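Local coordinates for amide synthase (Vibrio cholerae, PDB 1L5A), which acts as a nonribosomal peptide synthetase condensation enzyme in vibriobactin biosynthesis, probably forming an amide between carrier-bound dihydroxybenzoate and the free amine norspermidine, at residues 20-25 and 94-99; 53-58 and 63-68; 362-367 and 395-400; 376-381 and 388-393. All coordinates share one frame; numbering follows the deposited sequence.

In the fold
From the N terminus, strand 22-30 enters the five-stranded sheet of the first half of the chain, and interaction 1 joins its start to the end of helix 82-94 and the loop beyond. Within that long loop, interaction 2 closes a short one, the hairpin 54-56/62-64; the centres of interactions 1 and 2 are about 17 Å apart. Interactions 3 and 4 come later, in the second half. Interaction 3 packs strand 362-368 against helix 387-409; the loop of interaction 4, from strand 374-381 to the same helix, lies wholly within it. Their centres are about 7 Å apart, and backbone contacts between the adjacent strands connect them. Interactions 2 and 3 lie about 41 Å apart.

Interaction 1: residues 20-25 and 94-99; sequences LDTVAH and LQRSST
Thr22 and Ala24 form the buried side of this contact, and the partly exposed Arg96 and Leu94 reach in to them from the solvent side. The Ala24-Leu94 pair is apolar: the methyl CB of Ala24 points from its strand at the helix end and meets the branch CD2 of Leu94 at 3.9 Å. A small residue suits this spot, because the leucine reaches over the sheet surface, and Tyr121 and Leu354 touch both residues, so the pair lies among side chains of the two neighbouring strands.

The Thr22-Arg96 pair is polar, yet no hydrogen bond joins it. The Arg96 chain bends at chi2 (-71°), turning the guanidinium back toward the strand. Thr22 CG2 sits at the edge of that group, in its plane, 3.6 Å from Arg96 NH1, whereas Thr22 OG1 approaches obliquely at 3.5 Å from Arg96 NH2. Threonine suits the place because it offers both a methyl and a hydroxyl to the arginine. Arg96 NH1 has instead a weak bond to the carbonyl of Asp93, and Arg123 brings a second positive charge near NH2, which is probably unfavourable unless solvent screens it.

The contact thus sets the C-terminal end of helix 82-94 and its following loop on strand 22-30, whose neighbours in the sheet are strands 117-125 and 348-356.

Interaction 2: residues 53-58 and 63-68; sequences RARFSA and YWHPFS
Arg53 and His65 are joined by two hydrogen bonds: the His65 amide N donates to Arg53 O at 3.0 Å, and Arg53 NH1 donates to His65 O at 2.7 Å. The bend of the arginine chain at chi3 (-67°) turns the guanidinium edge-on to the backbone just past strand 62-64, with His65 O in its plane. Arg53 NH2 also has a salt bridge to Asp50, which helps fix the group.

Further into the hairpin, Arg55 and Tyr63 form an antiparallel hydrogen-bonded pair: Arg55 N to Tyr63 O is 3.0 Å and Tyr63 N to Arg55 O is 2.9 Å. Between these two sets of bonds, Ala54 and Trp64 form a non-hydrogen-bonded pair, their side chains on the other face; the small alanine leaves room for the indole, whose CZ3 is 4.3 Å from Ala54 CB.

Packing on the Arg55 side is layered. Arg55 CB rests over the face of the Tyr63 ring in a CH-pi contact, 3.8 Å from its centroid, while Tyr63 OH is held by Asp102. The extended Arg55 chain then lays its guanidinium flat on the His65 imidazole, centres 3.6 Å apart and planes 12° apart, with Pro66 CD covering the opposite imidazole face.

Stacking a cation on a histidine probably favours the neutral imidazole. It uses the guanidinium's face and does not itself consume the in-plane N-H groups, which suits a partly exposed arginine.

Interaction 3: residues 362-367 and 395-400; sequences INFTFR and ERFPRF
Phe397 of helix 387-409 anchors the helix on strand 362-368 of the four-stranded sheet in the second half of this condensation domain, meeting Phe364 and Phe366 there. Between these two segments of the helix-on-sheet interface, only phenylalanine rings touch: all three residues are buried, and no hydrogen bond crosses.

Alternation along the strand explains the pattern. Phe364 points at the helix, and Phe366, two residues on, reaches it with the far end of its ring, while Asn363 and Thr365 lie on the other face. Phe364 and Phe397 form an offset edge-to-face pair, centroids 5.1 Å apart and planes at 86°, in which the edge of Phe397 is turned to the Phe364 face. CD2 and CE2 of Phe397 are the atoms that arrive, with Phe397 CD2 3.4 Å from Phe364 CD2. In Phe364, CG stands anti to the carbonyl carbon (chi1 -61°), which carries the ring out toward the helix. A flat, polarisable side chain fits the Phe397 position, because one ring can offer its edge to Phe364 and a face to Tyr245 of helix 234-249, which stacks on it.

His393 meets Phe364 edge to face as well. Pro398 follows Phe397 directly; the proline N carries no hydrogen to give to the preceding turn, and the helix is kinked there. Phe366 approaches from the opposite direction, its CZ 4.1 Å from Phe397 CZ, which lies at the edge of the Phe366 ring.

Interaction 4: residues 376-381 and 388-393; sequences LDITAD and SHWQSH
Trp390 is met on both sides of its indole and at its nitrogen edge by the strand. The Ile378 CG2 methyl and the Ala380 CB methyl lie on opposite sides of the indole plane, both slanting in near CD1: Ala380 CB is 3.3 Å from Trp390 CD1, and Ile378 CG2 is 4.0 Å from the same atom. Alanine fits because Trp390 is large and the backbones come close here. In the ring plane, at the nitrogen edge, lies the carbonyl of Ile378, and Trp390 NE1 donates to Ile378 O at 3.0 Å, almost straight, with an N-H...O angle of 172°. The donor sits well above the carbonyl plane. The buried indole N-H is thereby satisfied, and the same oxygen also receives a weak bond from Ser210 OG.

One turn further along the helix, His393 CB touches Ile378 CG2 at 4.1 Å, but its imidazole turns away from the strand, with NE2 hydrogen-bonded to Glu250 and ND1 to Tyr245.

Trp390 reaches the strand because its CG is anti to the backbone N (chi1 171°), which swings the indole off the helix. Val209 of strand 208-214 also touches it, so the ring spans two strands.

Strand and helix run antiparallel, axes 9.0 Å apart and 175° between directions. This beta-alpha unit, a strand leading through a short loop into a helix that runs back over its sheet, is consistent with the chloramphenicol acetyltransferase-like fold to which condensation domains belong.

Interaction 1: residues 20-25 and 94-99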
loop_
_atom_site.group_PDB
_atom_site.type_symbol
_atom_site.label_atom_id
_atom_site.label_comp_id
_atom_site.label_asym_id
_atom_site.label_seq_id
_atom_site.Cartn_x
_atom_site.Cartn_y
_atom_site.Cartn_z
ATOM N N LEU A 20 -0.109 37.537 -10.589
ATOM C CA LEU A 20 -1.420 36.974 -10.290
ATOM C C LEU A 20 -1.425 35.896 -9.213
ATOM O O LEU A 20 -2.363 35.796 -8.426
ATOM C CB LEU A 20 -2.018 36.374 -11.559
ATOM C CG LEU A 20 -2.525 37.352 -12.606
ATOM C CD1 LEU A 20 -2.640 36.659 -13.951
ATOM C CD2 LEU A 20 -3.871 37.889 -12.161
ATOM N N ASP A 21 -0.377 35.085 -9.180
ATOM C CA ASP A 21 -0.329 33.987 -8.233
ATOM C C ASP A 21 0.826 34.021 -7.255
ATOM O O ASP A 21 1.704 33.171 -7.286
ATOM C CB ASP A 21 -0.330 32.684 -9.030
ATOM C CG ASP A 21 -1.508 32.600 -9.975
ATOM O OD1 ASP A 21 -2.652 32.681 -9.486
ATOM O OD2 ASP A 21 -1.301 32.470 -11.194
ATOM N N THR A 22 0.807 35.014 -6.380
ATOM C CA THR A 22 1.843 35.191 -5.375
ATOM C C THR A 22 1.318 34.765 -4.010
ATOM O O THR A 22 0.116 34.795 -3.760
ATOM C CB THR A 22 2.256 36.668 -5.268
ATOM O OG1 THR A 22 2.787 37.120 -6.521
ATOM C CG2 THR A 22 3.292 36.849 -4.185
ATOM N N VAL A 23 2.222 34.361 -3.130
ATOM C CA VAL A 23 1.846 33.976 -1.775
ATOM C C VAL A 23 2.779 34.737 -0.835
ATOM O O VAL A 23 4.002 34.545 -0.848
ATOM C CB VAL A 23 2.029 32.462 -1.523
ATOM C CG1 VAL A 23 1.318 32.066 -0.239
ATOM C CG2 VAL A 23 1.496 31.667 -2.682
ATOM N N ALA A 24 2.214 35.620 -0.033
ATOM C CA ALA A 24 3.031 36.379 0.899
ATOM C C ALA A 24 2.395 36.447 2.278
ATOM O O ALA A 24 1.184 36.674 2.417
ATOM C CB ALA A 24 3.291 37.805 0.359
ATOM N N HIS A 25 3.216 36.215 3.295
ATOM C CA HIS A 25 2.768 36.284 4.678
ATOM C C HIS A 25 3.694 37.213 5.455
ATOM O O HIS A 25 4.855 37.389 5.109
ATOM C CB HIS A 25 2.800 34.909 5.345
ATOM C CG HIS A 25 1.711 33.980 4.908
ATOM N ND1 HIS A 25 1.175 33.025 5.746
ATOM C CD2 HIS A 25 1.076 33.837 3.720
ATOM C CE1 HIS A 25 0.257 32.335 5.096
ATOM N NE2 HIS A 25 0.177 32.807 3.864
ATOM N N LEU A 94 5.767 43.359 -3.050
ATOM C CA LEU A 94 4.460 42.960 -3.547
ATOM C C LEU A 94 4.216 43.586 -4.921
ATOM O O LEU A 94 3.614 42.976 -5.793
ATOM C CB LEU A 94 3.362 43.409 -2.588
ATOM C CG LEU A 94 3.274 42.537 -1.341
ATOM C CD1 LEU A 94 2.209 43.080 -0.403
ATOM C CD2 LEU A 94 2.957 41.104 -1.750
ATOM N N GLN A 95 4.692 44.806 -5.118
ATOM C CA GLN A 95 4.510 45.479 -6.390
ATOM C C GLN A 95 5.638 45.188 -7.363
ATOM O O GLN A 95 5.712 45.823 -8.413
ATOM C CB GLN A 95 4.423 46.994 -6.188
ATOM C CG GLN A 95 3.077 47.511 -5.696
ATOM C CD GLN A 95 3.044 49.036 -5.577
ATOM O OE1 GLN A 95 3.664 49.741 -6.379
ATOM N NE2 GLN A 95 2.309 49.546 -4.580
ATOM N N ARG A 96 6.524 44.248 -7.046
ATOM C CA ARG A 96 7.616 43.993 -7.981
ATOM C C ARG A 96 7.079 43.407 -9.286
ATOM O O ARG A 96 5.956 42.888 -9.332
ATOM C CB ARG A 96 8.675 43.069 -7.368
ATOM C CG ARG A 96 8.519 41.595 -7.694
ATOM C CD ARG A 96 7.326 40.992 -6.990
ATOM N NE ARG A 96 7.197 39.568 -7.266
ATOM C CZ ARG A 96 6.345 38.767 -6.643
ATOM N NH1 ARG A 96 5.552 39.253 -5.702
ATOM N NH2 ARG A 96 6.273 37.484 -6.979
ATOM N N SER A 97 7.888 43.514 -10.342
ATOM C CA SER A 97 7.539 43.017 -11.680
ATOM C C SER A 97 7.144 41.535 -11.661
ATOM O O SER A 97 6.416 41.054 -12.542
ATOM C CB SER A 97 8.722 43.222 -12.640
ATOM O OG SER A 97 9.816 42.384 -12.300
ATOM N N SER A 98 7.645 40.826 -10.652
ATOM C CA SER A 98 7.366 39.415 -10.459
ATOM C C SER A 98 7.579 38.526 -11.683
ATOM O O SER A 98 6.748 37.658 -11.973
ATOM C CB SER A 98 5.936 39.232 -9.924
ATOM O OG SER A 98 4.983 39.940 -10.695
ATOM N N THR A 99 8.687 38.740 -12.395
ATOM C CA THR A 99 9.000 37.919 -13.562
ATOM C C THR A 99 9.293 36.517 -13.041
ATOM O O THR A 99 9.480 36.327 -11.844
ATOM C CB THR A 99 10.238 38.436 -14.308
ATOM O OG1 THR A 99 10.001 39.779 -14.752
ATOM C CG2 THR A 99 10.551 37.536 -15.510
#

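Interaction 2: residues 53-58 and 63-68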
loop_
_atom_site.group_PDB
_atom_site.type_symbol
_atom_site.label_atom_id
_atom_site.label_comp_id
_atom_site.label_asym_id
_atom_site.label_seq_id
_atom_site.Cartn_x
_atom_site.Cartn_y
_atom_site.Cartn_z
ATOM N N ARG A 53 14.756 27.183 -4.457
ATOM C CA ARG A 53 15.928 27.456 -5.292
ATOM C C ARG A 53 15.588 27.225 -6.760
ATOM O O ARG A 53 16.446 27.312 -7.641
ATOM C CB ARG A 53 17.118 26.558 -4.906
ATOM C CG ARG A 53 17.746 26.872 -3.539
ATOM C CD ARG A 53 19.004 26.023 -3.261
ATOM N NE ARG A 53 18.713 24.592 -3.094
ATOM C CZ ARG A 53 18.956 23.661 -4.010
ATOM N NH1 ARG A 53 19.504 23.996 -5.184
ATOM N NH2 ARG A 53 18.655 22.392 -3.749
ATOM N N ALA A 54 14.328 26.923 -7.017
ATOM C CA ALA A 54 13.866 26.689 -8.366
ATOM C C ALA A 54 13.920 27.957 -9.209
ATOM O O ALA A 54 13.743 29.062 -8.704
ATOM C CB ALA A 54 12.440 26.174 -8.335
ATOM N N ARG A 55 14.171 27.768 -10.501
ATOM C CA ARG A 55 14.215 28.847 -11.478
ATOM C C ARG A 55 13.726 28.283 -12.810
ATOM O O ARG A 55 13.863 27.080 -13.078
ATOM C CB ARG A 55 15.639 29.409 -11.612
ATOM C CG ARG A 55 16.071 30.122 -10.356
ATOM C CD ARG A 55 17.155 31.113 -10.597
ATOM N NE ARG A 55 17.442 31.884 -9.389
ATOM C CZ ARG A 55 18.363 32.840 -9.332
ATOM N NH1 ARG A 55 19.077 33.139 -10.422
ATOM N NH2 ARG A 55 18.589 33.477 -8.185
ATOM N N PHE A 56 13.136 29.143 -13.640
ATOM C CA PHE A 56 12.625 28.675 -14.921
ATOM C C PHE A 56 13.271 29.334 -16.124
ATOM O O PHE A 56 13.561 30.532 -16.110
ATOM C CB PHE A 56 11.114 28.886 -14.980
ATOM C CG PHE A 56 10.362 28.166 -13.906
ATOM C CD1 PHE A 56 10.175 28.746 -12.665
ATOM C CD2 PHE A 56 9.877 26.882 -14.124
ATOM C CE1 PHE A 56 9.522 28.061 -11.656
ATOM C CE2 PHE A 56 9.219 26.190 -13.120
ATOM C CZ PHE A 56 9.041 26.777 -11.887
ATOM N N SER A 57 13.499 28.542 -17.170
ATOM C CA SER A 57 14.077 29.062 -18.410
ATOM C C SER A 57 12.939 29.725 -19.173
ATOM O O SER A 57 11.772 29.600 -18.791
ATOM C CB SER A 57 14.633 27.934 -19.277
ATOM O OG SER A 57 13.598 27.340 -20.037
ATOM N N ALA A 58 13.277 30.419 -20.253
ATOM C CA ALA A 58 12.270 31.088 -21.069
ATOM C C ALA A 58 11.337 30.045 -21.683
ATOM O O ALA A 58 10.192 30.348 -22.016
ATOM C CB ALA A 58 12.947 31.906 -22.164
ATOM N N TYR A 63 15.160 24.473 -13.529
ATOM C CA TYR A 63 16.548 24.133 -13.228
ATOM C C TYR A 63 16.847 24.697 -11.820
ATOM O O TYR A 63 16.078 25.537 -11.301
ATOM C CB TYR A 63 17.472 24.714 -14.313
ATOM C CG TYR A 63 17.585 26.212 -14.311
ATOM C CD1 TYR A 63 18.579 26.849 -13.577
ATOM C CD2 TYR A 63 16.690 27.001 -15.033
ATOM C CE1 TYR A 63 18.687 28.252 -13.562
ATOM C CE2 TYR A 63 16.782 28.400 -15.024
ATOM C CZ TYR A 63 17.787 29.019 -14.284
ATOM O OH TYR A 63 17.891 30.393 -14.253
ATOM N N TRP A 64 17.950 24.254 -11.208
ATOM C CA TRP A 64 18.270 24.665 -9.840
ATOM C C TRP A 64 19.425 25.621 -9.527
ATOM O O TRP A 64 20.585 25.374 -9.865
ATOM C CB TRP A 64 18.461 23.410 -8.988
ATOM C CG TRP A 64 17.445 22.376 -9.281
ATOM C CD1 TRP A 64 17.497 21.441 -10.274
ATOM C CD2 TRP A 64 16.172 22.215 -8.641
ATOM N NE1 TRP A 64 16.331 20.712 -10.294
ATOM C CE2 TRP A 64 15.502 21.164 -9.302
ATOM C CE3 TRP A 64 15.533 22.858 -7.577
ATOM C CZ2 TRP A 64 14.216 20.739 -8.934
ATOM C CZ3 TRP A 64 14.251 22.437 -7.209
ATOM C CH2 TRP A 64 13.609 21.383 -7.892
ATOM N N HIS A 65 19.093 26.701 -8.835
ATOM C CA HIS A 65 20.089 27.668 -8.395
ATOM C C HIS A 65 20.874 26.945 -7.279
ATOM O O HIS A 65 20.295 26.264 -6.430
ATOM C CB HIS A 65 19.396 28.903 -7.844
ATOM C CG HIS A 65 20.282 30.100 -7.765
ATOM N ND1 HIS A 65 20.577 30.732 -6.574
ATOM C CD2 HIS A 65 20.920 30.800 -8.735
ATOM C CE1 HIS A 65 21.356 31.772 -6.812
ATOM N NE2 HIS A 65 21.579 31.836 -8.113
ATOM N N PRO A 66 22.197 27.095 -7.254
ATOM C CA PRO A 66 22.973 26.405 -6.217
ATOM C C PRO A 66 23.007 27.032 -4.825
ATOM O O PRO A 66 23.451 26.396 -3.882
ATOM C CB PRO A 66 24.355 26.339 -6.831
ATOM C CG PRO A 66 24.440 27.685 -7.490
ATOM C CD PRO A 66 23.076 27.852 -8.161
ATOM N N PHE A 67 22.521 28.257 -4.677
ATOM C CA PHE A 67 22.571 28.903 -3.372
ATOM C C PHE A 67 21.189 29.035 -2.754
ATOM O O PHE A 67 20.193 29.111 -3.464
ATOM C CB PHE A 67 23.219 30.289 -3.519
ATOM C CG PHE A 67 24.581 30.263 -4.173
ATOM C CD1 PHE A 67 24.966 31.277 -5.043
ATOM C CD2 PHE A 67 25.476 29.222 -3.927
ATOM C CE1 PHE A 67 26.218 31.250 -5.661
ATOM C CE2 PHE A 67 26.716 29.188 -4.533
ATOM C CZ PHE A 67 27.094 30.198 -5.402
ATOM N N SER A 68 21.112 29.057 -1.429
ATOM C CA SER A 68 19.810 29.210 -0.795
ATOM C C SER A 68 19.400 30.667 -0.862
ATOM O O SER A 68 20.224 31.559 -1.031
ATOM C CB SER A 68 19.828 28.735 0.672
ATOM O OG SER A 68 20.916 29.263 1.423
#

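Interaction 3: residues 362-367 and 395-400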
loop_
_atom_site.group_PDB
_atom_site.type_symbol
_atom_site.label_atom_id
_atom_site.label_comp_id
_atom_site.label_asym_id
_atom_site.label_seq_id
_atom_site.Cartn_x
_atom_site.Cartn_y
_atom_site.Cartn_z
ATOM N N ILE A 362 -17.293 32.268 -6.068
ATOM C CA ILE A 362 -17.542 32.585 -4.678
ATOM C C ILE A 362 -16.769 31.560 -3.840
ATOM O O ILE A 362 -16.636 30.395 -4.218
ATOM C CB ILE A 362 -19.031 32.533 -4.342
ATOM C CG1 ILE A 362 -19.249 33.076 -2.922
ATOM C CG2 ILE A 362 -19.542 31.112 -4.477
ATOM C CD1 ILE A 362 -20.678 33.140 -2.485
ATOM N N ASN A 363 -16.251 32.008 -2.706
ATOM C CA ASN A 363 -15.434 31.175 -1.830
ATOM C C ASN A 363 -15.899 31.245 -0.362
ATOM O O ASN A 363 -16.147 32.333 0.177
ATOM C CB ASN A 363 -13.993 31.668 -1.949
ATOM C CG ASN A 363 -12.986 30.743 -1.304
ATOM O OD1 ASN A 363 -12.285 29.994 -1.996
ATOM N ND2 ASN A 363 -12.891 30.795 0.026
ATOM N N PHE A 364 -16.048 30.087 0.273
ATOM C CA PHE A 364 -16.434 30.043 1.675
ATOM C C PHE A 364 -15.191 29.583 2.407
ATOM O O PHE A 364 -14.638 28.529 2.100
ATOM C CB PHE A 364 -17.591 29.064 1.907
ATOM C CG PHE A 364 -18.829 29.429 1.155
ATOM C CD1 PHE A 364 -19.213 28.708 0.028
ATOM C CD2 PHE A 364 -19.557 30.556 1.512
ATOM C CE1 PHE A 364 -20.303 29.112 -0.745
ATOM C CE2 PHE A 364 -20.647 30.968 0.747
ATOM C CZ PHE A 364 -21.020 30.247 -0.386
ATOM N N THR A 365 -14.732 30.383 3.355
ATOM C CA THR A 365 -13.539 30.026 4.092
ATOM C C THR A 365 -13.743 30.006 5.595
ATOM O O THR A 365 -14.398 30.868 6.173
ATOM C CB THR A 365 -12.394 30.963 3.743
ATOM O OG1 THR A 365 -11.804 30.536 2.510
ATOM C CG2 THR A 365 -11.344 30.961 4.840
ATOM N N PHE A 366 -13.193 28.984 6.225
ATOM C CA PHE A 366 -13.307 28.872 7.661
ATOM C C PHE A 366 -11.904 28.918 8.239
ATOM O O PHE A 366 -11.095 28.022 7.990
ATOM C CB PHE A 366 -13.996 27.567 8.033
ATOM C CG PHE A 366 -15.472 27.563 7.770
ATOM C CD1 PHE A 366 -15.988 26.984 6.618
ATOM C CD2 PHE A 366 -16.362 28.105 8.707
ATOM C CE1 PHE A 366 -17.387 26.933 6.398
ATOM C CE2 PHE A 366 -17.747 28.059 8.502
ATOM C CZ PHE A 366 -18.260 27.470 7.343
ATOM N N ARG A 367 -11.600 29.984 8.972
ATOM C CA ARG A 367 -10.286 30.103 9.580
ATOM C C ARG A 367 -10.416 30.045 11.088
ATOM O O ARG A 367 -11.297 30.672 11.682
ATOM C CB ARG A 367 -9.573 31.394 9.144
ATOM C CG ARG A 367 -10.488 32.512 8.628
ATOM C CD ARG A 367 -9.697 33.773 8.229
ATOM N NE ARG A 367 -9.403 34.601 9.393
ATOM C CZ ARG A 367 -10.270 35.437 9.958
ATOM N NH1 ARG A 367 -11.490 35.574 9.451
ATOM N NH2 ARG A 367 -9.926 36.113 11.054
ATOM N N GLU A 395 -25.874 36.860 4.116
ATOM C CA GLU A 395 -26.954 36.971 5.080
ATOM C C GLU A 395 -27.494 35.580 5.419
ATOM O O GLU A 395 -27.816 35.301 6.573
ATOM C CB GLU A 395 -28.081 37.875 4.527
ATOM N N ARG A 396 -27.558 34.701 4.421
ATOM C CA ARG A 396 -28.095 33.366 4.638
ATOM C C ARG A 396 -27.158 32.352 5.325
ATOM O O ARG A 396 -27.595 31.603 6.203
ATOM C CB ARG A 396 -28.623 32.798 3.302
ATOM N N PHE A 397 -25.880 32.321 4.957
ATOM C CA PHE A 397 -24.991 31.346 5.575
ATOM C C PHE A 397 -24.952 31.522 7.095
ATOM O O PHE A 397 -25.188 30.566 7.833
ATOM C CB PHE A 397 -23.571 31.426 4.982
ATOM C CG PHE A 397 -22.849 30.088 4.917
ATOM C CD1 PHE A 397 -23.301 28.987 5.652
ATOM C CD2 PHE A 397 -21.713 29.935 4.130
ATOM C CE1 PHE A 397 -22.628 27.754 5.602
ATOM C CE2 PHE A 397 -21.038 28.721 4.071
ATOM C CZ PHE A 397 -21.495 27.625 4.808
ATOM N N PRO A 398 -24.661 32.741 7.588
ATOM C CA PRO A 398 -24.623 32.924 9.046
ATOM C C PRO A 398 -25.911 32.488 9.735
ATOM O O PRO A 398 -25.880 31.887 10.812
ATOM C CB PRO A 398 -24.359 34.417 9.198
ATOM C CG PRO A 398 -23.453 34.698 8.026
ATOM C CD PRO A 398 -24.162 33.945 6.899
ATOM N N ARG A 399 -27.041 32.788 9.103
ATOM C CA ARG A 399 -28.338 32.423 9.654
ATOM C C ARG A 399 -28.401 30.898 9.737
ATOM O O ARG A 399 -28.881 30.336 10.735
ATOM C CB ARG A 399 -29.471 32.969 8.762
ATOM N N PHE A 400 -27.898 30.239 8.693
ATOM C CA PHE A 400 -27.877 28.779 8.637
ATOM C C PHE A 400 -27.294 28.202 9.920
ATOM O O PHE A 400 -27.814 27.223 10.452
ATOM C CB PHE A 400 -27.043 28.292 7.450
ATOM C CG PHE A 400 -26.895 26.795 7.384
ATOM C CD1 PHE A 400 -27.851 26.015 6.741
ATOM C CD2 PHE A 400 -25.805 26.160 7.990
ATOM C CE1 PHE A 400 -27.731 24.621 6.702
ATOM C CE2 PHE A 400 -25.674 24.773 7.958
ATOM C CZ PHE A 400 -26.642 24.000 7.312
#

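Interaction 4: residues 376-381 and 388-393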
loop_
_atom_site.group_PDB
_atom_site.type_symbol
_atom_site.label_atom_id
_atom_site.label_comp_id
_atom_site.label_asym_id
_atom_site.label_seq_id
_atom_site.Cartn_x
_atom_site.Cartn_y
_atom_site.Cartn_z
ATOM N N LEU A 376 -15.936 32.673 9.568
ATOM C CA LEU A 376 -16.337 32.315 8.219
ATOM C C LEU A 376 -16.152 33.539 7.351
ATOM O O LEU A 376 -16.637 34.613 7.685
ATOM C CB LEU A 376 -17.808 31.901 8.176
ATOM C CG LEU A 376 -18.441 31.924 6.770
ATOM C CD1 LEU A 376 -17.698 30.980 5.850
ATOM C CD2 LEU A 376 -19.899 31.530 6.840
ATOM N N ASP A 377 -15.437 33.384 6.246
ATOM C CA ASP A 377 -15.216 34.490 5.333
ATOM C C ASP A 377 -15.895 34.161 4.021
ATOM O O ASP A 377 -15.595 33.129 3.416
ATOM C CB ASP A 377 -13.730 34.695 5.065
ATOM C CG ASP A 377 -12.935 34.932 6.324
ATOM O OD1 ASP A 377 -13.451 35.608 7.242
ATOM O OD2 ASP A 377 -11.780 34.453 6.384
ATOM N N ILE A 378 -16.807 35.030 3.586
ATOM C CA ILE A 378 -17.502 34.831 2.320
ATOM C C ILE A 378 -16.903 35.821 1.327
ATOM O O ILE A 378 -17.178 37.008 1.391
ATOM C CB ILE A 378 -19.012 35.094 2.457
ATOM C CG1 ILE A 378 -19.558 34.387 3.701
ATOM C CG2 ILE A 378 -19.740 34.594 1.228
ATOM C CD1 ILE A 378 -19.349 32.907 3.701
ATOM N N THR A 379 -16.081 35.326 0.413
ATOM C CA THR A 379 -15.424 36.165 -0.581
ATOM C C THR A 379 -15.850 35.847 -2.016
ATOM O O THR A 379 -15.921 34.683 -2.414
ATOM C CB THR A 379 -13.916 35.987 -0.491
ATOM O OG1 THR A 379 -13.474 36.457 0.785
ATOM C CG2 THR A 379 -13.210 36.740 -1.604
ATOM N N ALA A 380 -16.124 36.892 -2.791
ATOM C CA ALA A 380 -16.531 36.717 -4.175
ATOM C C ALA A 380 -15.763 37.656 -5.076
ATOM O O ALA A 380 -15.367 38.739 -4.660
ATOM C CB ALA A 380 -18.019 36.978 -4.324
ATOM N N ASP A 381 -15.535 37.216 -6.305
ATOM C CA ASP A 381 -14.866 38.028 -7.304
ATOM C C ASP A 381 -16.008 38.535 -8.184
ATOM O O ASP A 381 -16.563 37.787 -8.990
ATOM C CB ASP A 381 -13.902 37.181 -8.128
ATOM C CG ASP A 381 -13.623 37.785 -9.491
ATOM O OD1 ASP A 381 -13.695 39.030 -9.616
ATOM O OD2 ASP A 381 -13.325 37.013 -10.434
ATOM N N SER A 388 -25.117 40.169 -6.235
ATOM C CA SER A 388 -26.316 39.957 -5.434
ATOM C C SER A 388 -26.296 38.611 -4.740
ATOM O O SER A 388 -26.605 38.524 -3.557
ATOM C CB SER A 388 -27.588 40.113 -6.280
ATOM O OG SER A 388 -27.603 39.246 -7.398
ATOM N N HIS A 389 -25.915 37.561 -5.459
ATOM C CA HIS A 389 -25.853 36.234 -4.855
ATOM C C HIS A 389 -24.877 36.298 -3.680
ATOM O O HIS A 389 -25.147 35.771 -2.599
ATOM C CB HIS A 389 -25.411 35.187 -5.886
ATOM C CG HIS A 389 -26.404 34.961 -6.991
ATOM N ND1 HIS A 389 -26.179 34.080 -8.027
ATOM C CD2 HIS A 389 -27.623 35.505 -7.221
ATOM C CE1 HIS A 389 -27.215 34.089 -8.848
ATOM N NE2 HIS A 389 -28.104 34.945 -8.382
ATOM N N TRP A 390 -23.745 36.960 -3.883
ATOM C CA TRP A 390 -22.786 37.091 -2.806
ATOM C C TRP A 390 -23.487 37.761 -1.624
ATOM O O TRP A 390 -23.329 37.320 -0.482
ATOM C CB TRP A 390 -21.598 37.923 -3.253
ATOM C CG TRP A 390 -20.686 38.266 -2.142
ATOM C CD1 TRP A 390 -19.775 37.452 -1.540
ATOM C CD2 TRP A 390 -20.593 39.527 -1.482
ATOM N NE1 TRP A 390 -19.112 38.127 -0.547
ATOM C CE2 TRP A 390 -19.596 39.405 -0.487
ATOM C CE3 TRP A 390 -21.256 40.753 -1.633
ATOM C CZ2 TRP A 390 -19.246 40.463 0.352
ATOM C CZ3 TRP A 390 -20.907 41.802 -0.798
ATOM C CH2 TRP A 390 -19.909 41.651 0.182
ATOM N N GLN A 391 -24.261 38.817 -1.899
ATOM C CA GLN A 391 -25.006 39.532 -0.855
ATOM C C GLN A 391 -25.836 38.511 -0.078
ATOM O O GLN A 391 -25.750 38.397 1.148
ATOM C CB GLN A 391 -25.992 40.543 -1.458
ATOM C CG GLN A 391 -25.407 41.688 -2.276
ATOM C CD GLN A 391 -24.980 42.878 -1.432
ATOM O OE1 GLN A 391 -24.480 43.867 -1.963
ATOM N NE2 GLN A 391 -25.175 42.786 -0.113
ATOM N N SER A 392 -26.653 37.778 -0.821
ATOM C CA SER A 392 -27.529 36.768 -0.264
ATOM C C SER A 392 -26.795 35.768 0.646
ATOM O O SER A 392 -27.275 35.461 1.748
ATOM C CB SER A 392 -28.238 36.040 -1.417
ATOM O OG SER A 392 -29.230 35.153 -0.941
ATOM N N HIS A 393 -25.639 35.269 0.191
ATOM C CA HIS A 393 -24.874 34.302 0.980
ATOM C C HIS A 393 -24.426 34.918 2.290
ATOM O O HIS A 393 -24.499 34.266 3.339
ATOM C CB HIS A 393 -23.649 33.765 0.212
ATOM C CG HIS A 393 -23.978 32.713 -0.807
ATOM N ND1 HIS A 393 -24.505 31.485 -0.468
ATOM C CD2 HIS A 393 -23.848 32.704 -2.158
ATOM C CE1 HIS A 393 -24.684 30.765 -1.564
ATOM N NE2 HIS A 393 -24.291 31.481 -2.603
#